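Local coordinates for protein fructosyl amine:oxygen oxidoreductase (Neosartorya fumigata, PDB 4WCT) that probably catalyses the FAD-dependent oxidative deglycation of fructosyl amines (Amadori products), using molecular oxygen as electron acceptor, at residues A[417-420]-A[421-424]; A[83-86]-A[87-90]. All blocks are in the same frame, centred on the assembly; numbering follows the deposited sequence.

Interaction 1: A[417-420]-A[421-424]; sequences RWRP and ETAV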
# COMPACT_ATOMS: atom_id res chain seq x y z
N ARG A 417 -2.85 -13.99 -10.98
CA ARG A 417 -3.72 -14.02 -12.15
C ARG A 417 -5.12 -13.47 -11.95
O ARG A 417 -5.65 -13.44 -10.84
CB ARG A 417 -3.88 -15.47 -12.63
CG ARG A 417 -4.75 -16.35 -11.76
CD ARG A 417 -4.76 -17.75 -12.36
NE ARG A 417 -5.31 -18.75 -11.46
CZ ARG A 417 -6.58 -18.99 -11.27
NH1 ARG A 417 -6.92 -20.10 -10.58
NH2 ARG A 417 -7.52 -18.24 -11.89
N TRP A 418 -5.76 -13.12 -13.07
CA TRP A 418 -7.20 -12.86 -13.10
C TRP A 418 -8.00 -14.07 -12.58
O TRP A 418 -7.74 -15.21 -13.01
CB TRP A 418 -7.61 -12.51 -14.52
CG TRP A 418 -9.00 -12.09 -14.71
CD1 TRP A 418 -10.03 -12.83 -15.22
CD2 TRP A 418 -9.53 -10.75 -14.53
NE1 TRP A 418 -11.17 -12.10 -15.22
CE2 TRP A 418 -10.89 -10.80 -14.87
CE3 TRP A 418 -8.97 -9.53 -14.14
CZ2 TRP A 418 -11.73 -9.68 -14.76
CZ3 TRP A 418 -9.80 -8.41 -14.11
CH2 TRP A 418 -11.17 -8.51 -14.35
N ARG A 419 -8.84 -13.85 -11.57
CA ARG A 419 -9.39 -14.96 -10.78
C ARG A 419 -10.78 -14.62 -10.21
O ARG A 419 -11.02 -14.71 -9.00
CB ARG A 419 -8.41 -15.42 -9.69
CG ARG A 419 -7.91 -14.35 -8.71
CD ARG A 419 -6.66 -14.83 -7.97
NE ARG A 419 -6.29 -13.97 -6.85
CZ ARG A 419 -5.52 -12.89 -6.95
NH1 ARG A 419 -5.03 -12.51 -8.10
NH2 ARG A 419 -5.26 -12.19 -5.87
N PRO A 420 -11.70 -14.20 -11.08
CA PRO A 420 -13.06 -13.83 -10.64
C PRO A 420 -13.79 -14.96 -9.90
O PRO A 420 -14.59 -14.69 -9.00
CB PRO A 420 -13.77 -13.47 -11.94
CG PRO A 420 -13.05 -14.26 -12.99
CD PRO A 420 -11.60 -14.25 -12.55
N GLU A 421 -13.42 -16.20 -10.18
CA GLU A 421 -14.03 -17.33 -9.48
C GLU A 421 -13.82 -17.27 -7.97
O GLU A 421 -14.66 -17.76 -7.20
CB GLU A 421 -13.56 -18.68 -10.05
CG GLU A 421 -12.12 -19.08 -9.79
CD GLU A 421 -11.11 -18.41 -10.71
OE1 GLU A 421 -11.47 -17.58 -11.57
OE2 GLU A 421 -9.90 -18.69 -10.54
N THR A 422 -12.74 -16.62 -7.54
CA THR A 422 -12.45 -16.54 -6.11
C THR A 422 -13.31 -15.51 -5.37
O THR A 422 -13.22 -15.41 -4.15
CB THR A 422 -10.97 -16.17 -5.84
OG1 THR A 422 -10.71 -14.85 -6.31
CG2 THR A 422 -10.00 -17.16 -6.52
N ALA A 423 -14.08 -14.69 -6.10
CA ALA A 423 -14.79 -13.55 -5.51
C ALA A 423 -16.31 -13.68 -5.69
O ALA A 423 -17.07 -12.78 -5.30
CB ALA A 423 -14.35 -12.26 -6.16
N VAL A 424 -16.75 -14.84 -6.15
CA VAL A 424 -18.20 -15.09 -6.25
C VAL A 424 -18.82 -15.06 -4.85
O VAL A 424 -18.27 -15.63 -3.90
CB VAL A 424 -18.48 -16.43 -6.96
CG1 VAL A 424 -19.96 -16.75 -6.94
CG2 VAL A 424 -17.97 -16.37 -8.39
O HOH W 1 -9.32 -20.31 -8.37
O HOH W 2 -8.31 -14.43 -4.80

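Interaction 2: A[83-86]-A[87-90]; sequences SSDP and RSAA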
# COMPACT_ATOMS: atom_id res chain seq x y z
N SER A 83 6.81 -24.82 5.09
CA SER A 83 6.10 -23.79 5.83
C SER A 83 5.55 -22.73 4.88
O SER A 83 4.94 -21.77 5.34
CB SER A 83 7.04 -23.14 6.85
OG SER A 83 7.63 -24.13 7.67
N SER A 84 5.90 -22.83 3.60
CA SER A 84 5.32 -21.96 2.57
C SER A 84 4.11 -22.60 1.89
O SER A 84 3.95 -23.83 1.89
CB SER A 84 6.38 -21.54 1.52
OG SER A 84 6.69 -22.56 0.58
N ASP A 85 3.17 -21.77 1.45
CA ASP A 85 2.28 -22.21 0.39
C ASP A 85 2.52 -21.35 -0.84
O ASP A 85 3.40 -20.48 -0.83
CB ASP A 85 0.81 -22.19 0.84
CG ASP A 85 0.33 -20.81 1.29
OD1 ASP A 85 0.91 -19.79 0.89
OD2 ASP A 85 -0.69 -20.76 2.01
N PRO A 86 1.94 -21.76 -1.97
CA PRO A 86 2.31 -21.03 -3.18
C PRO A 86 2.11 -19.51 -3.06
O PRO A 86 2.86 -18.75 -3.69
CB PRO A 86 1.37 -21.64 -4.23
CG PRO A 86 1.20 -23.08 -3.77
CD PRO A 86 1.16 -22.98 -2.27
N ARG A 87 1.06 -19.09 -2.35
CA ARG A 87 0.78 -17.68 -2.19
C ARG A 87 1.89 -16.96 -1.40
O ARG A 87 2.34 -15.88 -1.79
CB ARG A 87 -0.57 -17.46 -1.52
CG ARG A 87 -0.92 -16.00 -1.35
CD ARG A 87 -2.36 -15.81 -0.86
NE ARG A 87 -2.57 -16.37 0.46
CZ ARG A 87 -2.10 -15.85 1.60
NH1 ARG A 87 -1.43 -14.69 1.60
NH2 ARG A 87 -2.29 -16.49 2.75
N SER A 88 2.29 -17.52 -0.27
CA SER A 88 3.35 -16.89 0.51
C SER A 88 4.72 -16.99 -0.17
O SER A 88 5.57 -16.09 -0.04
CB SER A 88 3.41 -17.49 1.94
OG SER A 88 3.84 -18.87 1.93
N ALA A 89 4.95 -18.07 -0.92
CA ALA A 89 6.13 -18.17 -1.74
C ALA A 89 6.20 -17.11 -2.83
O ALA A 89 7.28 -16.54 -3.08
CB ALA A 89 6.25 -19.55 -2.36
N ALA A 90 5.07 -16.84 -3.48
CA ALA A 90 5.00 -15.73 -4.40
C ALA A 90 5.29 -14.40 -3.70
O ALA A 90 6.02 -13.57 -4.22
CB ALA A 90 3.65 -15.71 -5.09
O HOH W 3 3.90 -19.42 4.85

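Interaction 1: A[417-420]-A[421-424]
Glu421 reaches back along the chain to Arg417, and its side chain is best followed outward from the backbone. CB only starts the chain; chi1 of 70° swings CG back over the main chain, and a further bend at chi2 folds the carboxylate over residues 419-420. There Glu421 CD comes 3.8 Å from Arg417 NH2. OE1 lies 3.3 Å from Arg419 C, over the 419-420 peptide and close to Pro420 CD, while OE2 passes beside Arg419 CB and pairs with the guanidinium of Arg417. The salt bridge runs from Arg417 NH2 to the syn lone pair of Glu421 OE2 at 2.8 Å, with guanidinium and carboxylate planes only 15° apart; a weak bond from NH1 joins it. Water 1 donates to the same OE2. Arg417 NH2 also reaches Trp418 O, which helps fix the rotation of the guanidinium.

Beneath this bridge the backbone makes a short 3-10 turn, Pro420 to Thr422, in the loop between helix 410-413 and strand 442-443. Proline suits its first turn, needing no amide hydrogen there. Arg419 O accepts twice from Thr422, from N at 3.0 Å and from OG1 at 2.7 Å, the hydroxyl arriving nearly along the C=O axis. Ala423 N continues the turn to Pro420 O at 2.9 Å. The extended Arg419 side chain leads inward to a salt bridge with Asp365, and water 2 links its NE to Thr422 OG1.

Interaction 2: A[83-86]-A[87-90]
Asp85 and Ser88 exchange bonds in a capping box at the start of helix 86-102, each side chain serving the other's backbone amide. Asp85, at the N-cap, accepts from Ser88 N through OD1 at 2.9 Å; the N-H points almost straight at the oxygen (170°) and meets it nearly along the C-O bond. In return Ser88 OG accepts from Asp85 N at 3.0 Å, a more bent bond of 146°. Both side chains need the same turn at CB: a chi1 of 59° in Asp85, and a similar one in Ser88, curls CG and OG inward to each other's amide. Aspartate suits an N-cap because its carboxylate can accept from an amide of the first turn, and its negative charge is probably favoured by the helix dipole.

This is the close-fitting side. Ser88 OG also rests against Ser84 CA at 3.5 Å, and Leu79 touches the Ser88 side chain. Asp85 O accepts from Ala89 N at 2.9 Å, which brings the small Ala89 methyl against it. Pro86 opens the helix without an amide hydrogen to satisfy, while its carbonyl accepts from Ala90 N. At the margin of this packed side, water 3 donates to Ser83 O at 2.6 Å and bonds to Ser88 OG at 3.0 Å.

The outer side is looser. The Pro86 ring and the Arg87 side chain are exposed. The Arg87 chain, bent at chi3, leads away from the cap, with NH2 4.6 Å from Asp85 OD2, too far for a salt bridge.

How the interactions relate
Both contacts are local, and in both a proline is the first residue of the helical turn (Pro420 of the 3-10 turn, Pro86 of helix 86-102), but they serve different pieces of the chain: interaction 2 starts a long helix, whereas interaction 1 shapes a 3-10 turn in the loop after helix 410-413. Their centres lie 19 Å apart and their nearest atoms about 7 Å, so they do not touch. Ile415, just ahead of 417-420 in the chain, packs on Ala90 and brings the two regions together. Neither contact belongs to the first shell of the flavin: the side chain of Arg419 is about 13 Å from the bound FAD and that of Arg87 about 14 Å.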